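Local coordinates for probable phospholipase A2 homolog 2 (Oryza sativa, PDB 2WG9), which probably catalyses the calcium-dependent hydrolysis of the 2-acyl ester of membrane phosphoglycerides, releasing a lysophospholipid and a free fatty acid, at residues Y36-G41 with P48-C53; D54-C59 with D88-A93. All coordinates share one frame; numbering follows the deposited sequence.

Contact 1: residues Y36-G41 with P48-C53. With CA (calcium ion), chain C; OCA (octanoic acid (caprylic acid)), chain D.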
ATOM      1  N   TYR A  36       4.200  -3.730   6.173  1.00 12.26           N
ATOM      2  CA  TYR A  36       5.325  -2.806   6.100  1.00 11.88           C
ATOM      3  C   TYR A  36       4.823  -1.421   6.487  1.00 11.97           C
ATOM      4  O   TYR A  36       3.817  -0.943   5.942  1.00 11.35           O
ATOM      5  CB  TYR A  36       5.878  -2.815   4.666  1.00 11.97           C
ATOM      6  CG  TYR A  36       7.015  -1.877   4.368  1.00 11.52           C
ATOM      7  CD1 TYR A  36       8.313  -2.365   4.158  1.00 12.27           C
ATOM      8  CD2 TYR A  36       6.797  -0.501   4.246  1.00 11.12           C
ATOM      9  CE1 TYR A  36       9.363  -1.500   3.858  1.00 11.41           C
ATOM     10  CE2 TYR A  36       7.837   0.367   3.955  1.00 11.10           C
ATOM     11  CZ  TYR A  36       9.114  -0.134   3.759  1.00 11.81           C
ATOM     12  OH  TYR A  36      10.138   0.739   3.466  1.00 12.37           O
ATOM     13  N   GLY A  37       5.533  -0.783   7.421  1.00 11.53           N
ATOM     14  CA  GLY A  37       5.114   0.510   7.958  1.00 11.47           C
ATOM     15  C   GLY A  37       3.788   0.344   8.677  1.00 11.36           C
ATOM     16  O   GLY A  37       3.528  -0.715   9.260  1.00 11.40           O
ATOM     17  N   LYS A  38       2.954   1.381   8.634  1.00 10.94           N
ATOM     18  CA  LYS A  38       1.629   1.344   9.256  1.00 10.80           C
ATOM     19  C   LYS A  38       0.537   1.055   8.221  1.00 10.68           C
ATOM     20  O   LYS A  38      -0.604   0.759   8.593  1.00 10.48           O
ATOM     21  CB  LYS A  38       1.317   2.676   9.968  1.00 10.65           C
ATOM     22  CG  LYS A  38       2.183   2.995  11.183  1.00 10.60           C
ATOM     23  CD  LYS A  38       1.998   4.459  11.590  1.00 11.33           C
ATOM     24  CE  LYS A  38       2.990   4.901  12.655  1.00 12.26           C
ATOM     25  NZ  LYS A  38       2.778   6.345  13.052  1.00 12.68           N
ATOM     26  N   TYR A  39       0.890   1.138   6.930  1.00 10.44           N
ATOM     27  CA  TYR A  39      -0.104   1.139   5.841  1.00 10.37           C
ATOM     28  C   TYR A  39       0.064   0.076   4.736  1.00 10.64           C
ATOM     29  O   TYR A  39      -0.919  -0.313   4.116  1.00 10.34           O
ATOM     30  CB  TYR A  39      -0.187   2.537   5.185  1.00 10.16           C
ATOM     31  CG  TYR A  39      -0.712   3.626   6.101  1.00  9.96           C
ATOM     32  CD1 TYR A  39       0.160   4.428   6.845  1.00  9.35           C
ATOM     33  CD2 TYR A  39      -2.085   3.856   6.222  1.00  9.44           C
ATOM     34  CE1 TYR A  39      -0.332   5.437   7.692  1.00  9.67           C
ATOM     35  CE2 TYR A  39      -2.583   4.854   7.072  1.00 10.18           C
ATOM     36  CZ  TYR A  39      -1.705   5.634   7.803  1.00  9.42           C
ATOM     37  OH  TYR A  39      -2.202   6.621   8.638  1.00 10.32           O
ATOM     38  N   CYS A  40       1.289  -0.371   4.465  1.00 11.19           N
ATOM     39  CA  CYS A  40       1.517  -1.293   3.339  1.00 11.58           C
ATOM     40  C   CYS A  40       1.172  -2.741   3.693  1.00 12.43           C
ATOM     41  O   CYS A  40       1.811  -3.362   4.544  1.00 11.79           O
ATOM     42  CB  CYS A  40       2.956  -1.204   2.811  1.00 11.49           C
ATOM     43  SG  CYS A  40       3.460   0.382   2.093  1.00 11.02           S
ATOM     44  N   GLY A  41       0.158  -3.273   3.022  1.00 13.40           N
ATOM     45  CA  GLY A  41      -0.273  -4.646   3.238  1.00 14.55           C
ATOM     46  C   GLY A  41      -1.755  -4.789   2.969  1.00 15.62           C
ATOM     47  O   GLY A  41      -2.519  -3.827   3.075  1.00 15.77           O
ATOM     48  N   PRO A  48      -6.487   6.427  12.087  1.00 14.48           N
ATOM     49  CA  PRO A  48      -6.635   7.814  11.628  1.00 14.00           C
ATOM     50  C   PRO A  48      -5.614   8.754  12.270  1.00 13.49           C
ATOM     51  O   PRO A  48      -5.369   8.695  13.486  1.00 13.43           O
ATOM     52  CB  PRO A  48      -8.068   8.163  12.035  1.00 14.48           C
ATOM     53  CG  PRO A  48      -8.783   6.832  12.008  1.00 15.22           C
ATOM     54  CD  PRO A  48      -7.773   5.849  12.527  1.00 14.17           C
ATOM     55  N   GLY A  49      -4.982   9.572  11.436  1.00 13.10           N
ATOM     56  CA  GLY A  49      -4.004  10.546  11.899  1.00 12.38           C
ATOM     57  C   GLY A  49      -2.570  10.054  11.983  1.00 12.45           C
ATOM     58  O   GLY A  49      -1.663  10.868  12.131  1.00 12.18           O
ATOM     59  N   GLU A  50      -2.357   8.733  11.888  1.00 12.02           N
ATOM     60  CA  GLU A  50      -1.010   8.147  12.019  1.00 11.92           C
ATOM     61  C   GLU A  50      -0.108   8.517  10.859  1.00 11.61           C
ATOM     62  O   GLU A  50      -0.438   8.256   9.694  1.00 11.66           O
ATOM     63  CB  GLU A  50      -1.056   6.615  12.128  1.00 12.26           C
ATOM     64  CG  GLU A  50      -1.617   6.066  13.436  1.00 12.76           C
ATOM     65  CD  GLU A  50      -0.734   6.359  14.632  1.00 13.92           C
ATOM     66  OE1 GLU A  50       0.504   6.315  14.502  1.00 14.74           O
ATOM     67  OE2 GLU A  50      -1.285   6.625  15.715  1.00 15.57           O
ATOM     68  N   ARG A  51       1.031   9.117  11.178  1.00 11.24           N
ATOM     69  CA  ARG A  51       2.008   9.483  10.161  0.50 11.42           C
ATOM     70  C   ARG A  51       2.624   8.218   9.558  1.00 11.35           C
ATOM     71  O   ARG A  51       2.921   7.276  10.290  1.00 10.86           O
ATOM     72  CB  ARG A  51       3.106  10.364  10.764  0.50 11.45           C
ATOM     73  CG  ARG A  51       3.849  11.168   9.727  0.50 11.40           C
ATOM     74  CD  ARG A  51       5.217  11.616  10.176  0.50 10.51           C
ATOM     75  NE  ARG A  51       5.981  12.096   9.019  0.50  9.67           N
ATOM     76  CZ  ARG A  51       7.231  12.542   9.065  0.50  9.23           C
ATOM     77  NH1 ARG A  51       7.817  12.948   7.950  0.50  9.49           N
ATOM     78  NH2 ARG A  51       7.896  12.590  10.213  0.50  9.76           N
ATOM     79  N   PRO A  52       2.806   8.186   8.217  1.00 11.48           N
ATOM     80  CA  PRO A  52       3.464   7.018   7.637  1.00 11.62           C
ATOM     81  C   PRO A  52       4.922   6.954   8.071  1.00 11.67           C
ATOM     82  O   PRO A  52       5.476   7.949   8.529  1.00 11.45           O
ATOM     83  CB  PRO A  52       3.395   7.266   6.123  1.00 11.66           C
ATOM     84  CG  PRO A  52       2.426   8.361   5.938  1.00 12.18           C
ATOM     85  CD  PRO A  52       2.435   9.173   7.184  1.00 11.50           C
ATOM     86  N   CYS A  53       5.529   5.785   7.910  1.00 11.52           N
ATOM     87  CA  CYS A  53       6.841   5.499   8.465  1.00 11.63           C
ATOM     88  C   CYS A  53       7.987   5.884   7.540  1.00 11.74           C
ATOM     89  O   CYS A  53       9.123   6.066   7.991  1.00 11.75           O
ATOM     90  CB  CYS A  53       6.926   4.015   8.817  1.00 11.65           C
ATOM     91  SG  CYS A  53       5.682   3.510   9.992  1.00 12.51           S
TER
HETATM   92 CA    CA C 201      -2.827  -1.341   3.487  0.70 14.09          CA
HETATM   93  C1  OCA D 301      -1.382  -0.767   0.313  1.00 20.47           C
HETATM   94  C2  OCA D 301      -0.455  -1.393  -0.732  1.00 21.46           C
HETATM   95  C3  OCA D 301      -1.233  -2.219  -1.753  1.00 22.54           C
HETATM   96  C4  OCA D 301      -1.728  -3.551  -1.181  1.00 24.03           C
HETATM   97  C5  OCA D 301      -0.578  -4.489  -0.780  1.00 25.04           C
HETATM   98  C6  OCA D 301      -0.112  -5.341  -1.959  1.00 25.49           C
HETATM   99  C7  OCA D 301       0.434  -6.688  -1.481  1.00 25.35           C
HETATM  100  C8  OCA D 301       1.954  -6.752  -1.664  1.00 25.15           C
HETATM  101  O1  OCA D 301      -1.563  -1.401   1.372  1.00 18.10           O
HETATM  102  O2  OCA D 301      -1.881   0.341   0.032  1.00 21.80           O
HETATM  103  O   HOH W   1      -5.068  -2.168   3.247  1.00 21.46           O
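K38 and Y39 reach from the calcium-binding loop of this secretory phospholipase A2 fold to the chain that leads into helix 55-68. The ammonium group of K38 makes a salt bridge to E50, NZ to OE1 at 2.7 Å, and also donates to the R51 carbonyl, NZ to O at 2.9 Å. A lysine suits the place because its chain, extended beyond CG, carries the charge past the R51 carbonyl to the carboxylate. E50 meets it at about a right angle, its own chain bent at chi2 (-67°), while its OE2 pairs with R21. Next to this, Y39 OH donates to E50 O at 2.6 Å, in the carbonyl plane on a lone pair; the oxygen lies at the ring edge, and P52 CA is also near the ring plane. The opposite end of Y39 serves the metal: its backbone O and that of G41 bind calcium, with Y44, D64, a water and octanoate O1 completing the site. G41 N donates to the same carboxylate oxygen. The backbones come closest at G37, whose positive phi favours glycine and where a side chain would crowd C53 CB; C53 SG, disulfide-bonded to C23, lies 3.7 Å from G37 CA.

Contact 2: residues D54-C59 with D88-A93; sequences DALDAC and DRVSGA
V90 sets its two methyl groups against the first turn of helix 55-68, one of the two long disulfide-linked helices of the secretory phospholipase A2 fold, packing the loop after helix 77-88 onto it. CG2 touches C59 SG and L56 N, each at 3.7 Å, while CG1 lies against the CB atoms of A55 and L56. CG1 is anti to the backbone N (chi1 153°), which turns the other branch toward the sulfur. A branched residue suits this place because its two methyls spread over all three neighbours; an alanine here would probably open a gap beside C59 and L56 and weaken the hold of the loop on the helix. A55 is small enough for its CB to come within 3.5 Å of S91 O. No direct hydrogen bond joins the segments; a water does so, accepting from A55 N and donating to S91 O and A93 O, and thus engages an N-H of the first turn that has no helical acceptor. The C59-C86 disulfide ties the helix to helix 77-88 just before the loop, and V102 of helix 102-125 also touches V90. D54 is the N-cap, an aspartate whose short carboxylate can turn back to accept a helix N-H. Its OD2 is held by Y36 and T94, while OD1 accepts from D57 N at 2.8 Å, with an N-H...O angle of 165°.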
ATOM      1  N   ASP A  54       7.686   5.976   6.248  1.00 11.66           N
ATOM      2  CA  ASP A  54       8.639   6.414   5.224  1.00 11.49           C
ATOM      3  C   ASP A  54       7.860   6.732   3.954  1.00 11.31           C
ATOM      4  O   ASP A  54       6.617   6.764   3.988  1.00 11.03           O
ATOM      5  CB  ASP A  54       9.759   5.374   4.979  1.00 11.60           C
ATOM      6  CG  ASP A  54       9.251   4.051   4.403  1.00 12.89           C
ATOM      7  OD1 ASP A  54       8.033   3.878   4.153  1.00 10.89           O
ATOM      8  OD2 ASP A  54      10.104   3.160   4.197  1.00 14.08           O
ATOM      9  N   ALA A  55       8.576   6.985   2.857  1.00 10.93           N
ATOM     10  CA  ALA A  55       7.963   7.355   1.575  1.00 10.90           C
ATOM     11  C   ALA A  55       7.086   6.248   1.002  1.00 10.74           C
ATOM     12  O   ALA A  55       5.988   6.510   0.500  1.00 11.02           O
ATOM     13  CB  ALA A  55       9.039   7.753   0.559  1.00 10.55           C
ATOM     14  N   LEU A  56       7.574   5.008   1.075  1.00 10.91           N
ATOM     15  CA  LEU A  56       6.786   3.856   0.625  1.00 10.61           C
ATOM     16  C   LEU A  56       5.513   3.707   1.450  1.00 10.41           C
ATOM     17  O   LEU A  56       4.438   3.494   0.893  1.00 10.12           O
ATOM     18  CB  LEU A  56       7.612   2.561   0.651  1.00 10.49           C
ATOM     19  CG  LEU A  56       6.930   1.297   0.099  1.00 10.72           C
ATOM     20  CD1 LEU A  56       6.438   1.478  -1.341  1.00 11.40           C
ATOM     21  CD2 LEU A  56       7.866   0.091   0.206  1.00 10.92           C
ATOM     22  N   ASP A  57       5.635   3.829   2.769  1.00 10.14           N
ATOM     23  CA  ASP A  57       4.462   3.752   3.647  1.00 10.17           C
ATOM     24  C   ASP A  57       3.436   4.846   3.308  1.00 10.16           C
ATOM     25  O   ASP A  57       2.217   4.611   3.338  1.00  9.67           O
ATOM     26  CB  ASP A  57       4.900   3.848   5.106  1.00 10.01           C
ATOM     27  CG  ASP A  57       3.884   3.269   6.060  1.00 10.52           C
ATOM     28  OD1 ASP A  57       3.109   2.382   5.643  1.00 10.33           O
ATOM     29  OD2 ASP A  57       3.874   3.695   7.239  1.00  9.87           O
ATOM     30  N   ALA A  58       3.939   6.036   2.977  1.00 10.07           N
ATOM     31  CA  ALA A  58       3.082   7.152   2.568  1.00 10.18           C
ATOM     32  C   ALA A  58       2.312   6.853   1.279  1.00 10.20           C
ATOM     33  O   ALA A  58       1.134   7.187   1.176  1.00  9.55           O
ATOM     34  CB  ALA A  58       3.895   8.456   2.445  1.00  9.99           C
ATOM     35  N   CYS A  59       2.968   6.208   0.311  1.00 10.58           N
ATOM     36  CA  CYS A  59       2.285   5.754  -0.906  1.00 11.00           C
ATOM     37  C   CYS A  59       1.102   4.851  -0.560  1.00 10.79           C
ATOM     38  O   CYS A  59       0.006   5.011  -1.102  1.00 11.17           O
ATOM     39  CB  CYS A  59       3.248   5.004  -1.841  1.00 11.28           C
ATOM     40  SG  CYS A  59       4.576   5.993  -2.526  1.00 12.12           S
ATOM     41  N   ASP A  88       7.329   4.240  -7.778  1.00 15.59           N
ATOM     42  CA  ASP A  88       8.462   4.498  -8.668  1.00 16.85           C
ATOM     43  C   ASP A  88       9.318   5.701  -8.216  1.00 17.18           C
ATOM     44  O   ASP A  88      10.464   5.851  -8.637  1.00 17.04           O
ATOM     45  CB  ASP A  88       7.968   4.674 -10.113  1.00 16.91           C
ATOM     46  CG  ASP A  88       7.466   3.365 -10.740  1.00 18.86           C
ATOM     47  OD1 ASP A  88       7.743   2.270 -10.193  1.00 20.34           O
ATOM     48  OD2 ASP A  88       6.802   3.427 -11.801  1.00 20.30           O
ATOM     49  N   ARG A  89       8.768   6.535  -7.335  1.00 17.54           N
ATOM     50  CA  ARG A  89       9.436   7.780  -6.939  1.00 18.52           C
ATOM     51  C   ARG A  89       9.802   7.817  -5.459  1.00 18.78           C
ATOM     52  O   ARG A  89      10.049   8.882  -4.890  1.00 18.97           O
ATOM     53  CB  ARG A  89       8.576   8.982  -7.330  1.00 18.62           C
ATOM     54  CG  ARG A  89       8.525   9.203  -8.827  1.00 20.59           C
ATOM     55  CD  ARG A  89       7.211   9.798  -9.286  1.00 23.93           C
ATOM     56  NE  ARG A  89       7.205   9.969 -10.738  1.00 26.34           N
ATOM     57  CZ  ARG A  89       6.836   9.028 -11.607  1.00 27.62           C
ATOM     58  NH1 ARG A  89       6.427   7.837 -11.182  1.00 25.78           N
ATOM     59  NH2 ARG A  89       6.873   9.283 -12.910  1.00 28.07           N
ATOM     60  N   VAL A  90       9.846   6.640  -4.846  1.00 18.93           N
ATOM     61  CA  VAL A  90      10.143   6.495  -3.427  1.00 19.46           C
ATOM     62  C   VAL A  90      11.640   6.691  -3.153  1.00 19.72           C
ATOM     63  O   VAL A  90      12.481   6.104  -3.831  1.00 19.28           O
ATOM     64  CB  VAL A  90       9.634   5.112  -2.929  1.00 19.59           C
ATOM     65  CG1 VAL A  90      10.415   4.614  -1.738  1.00 20.06           C
ATOM     66  CG2 VAL A  90       8.145   5.187  -2.615  1.00 19.82           C
ATOM     67  N   SER A  91      11.961   7.533  -2.170  1.00 20.38           N
ATOM     68  CA  SER A  91      13.345   7.783  -1.777  1.00 21.34           C
ATOM     69  C   SER A  91      13.487   8.255  -0.322  1.00 21.70           C
ATOM     70  O   SER A  91      12.493   8.437   0.396  1.00 21.98           O
ATOM     71  CB  SER A  91      13.998   8.794  -2.729  1.00 21.74           C
ATOM     72  OG  SER A  91      13.324  10.040  -2.691  1.00 23.30           O
ATOM     73  N   GLY A  92      14.732   8.427   0.112  1.00 21.72           N
ATOM     74  CA  GLY A  92      15.025   8.910   1.456  1.00 22.12           C
ATOM     75  C   GLY A  92      15.214   7.822   2.493  1.00 22.22           C
ATOM     76  O   GLY A  92      15.239   6.626   2.176  1.00 22.50           O
ATOM     77  N   ALA A  93      15.356   8.251   3.742  1.00 22.13           N
ATOM     78  CA  ALA A  93      15.555   7.338   4.856  1.00 22.04           C
ATOM     79  C   ALA A  93      14.307   6.508   5.095  1.00 21.80           C
ATOM     80  O   ALA A  93      13.184   6.977   4.893  1.00 22.15           O
ATOM     81  CB  ALA A  93      15.911   8.114   6.121  1.00 22.40           C
TER
HETATM   82  O   HOH W   2      11.549   7.709   2.954  1.00 17.26           O

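From the N terminus, the chain runs through strand 35-37 into the calcium-binding loop, and contact 1 closes a short loop as 48-53 returns beside 36-41. Contact 2 opens directly afterwards at D54 and closes a much longer one, which takes in the rest of helix 55-68 and nearly all of helix 77-88. The two are therefore in series, neither crossing nor nesting. They nevertheless touch: Y36 and D54 are one meeting point, and at another Y39 N lies 2.9 Å from D57 OD1, a probable hydrogen bond. The start of helix 55-68 thus joins the calcium-loop side of the fold to the connection leading toward helix 102-125.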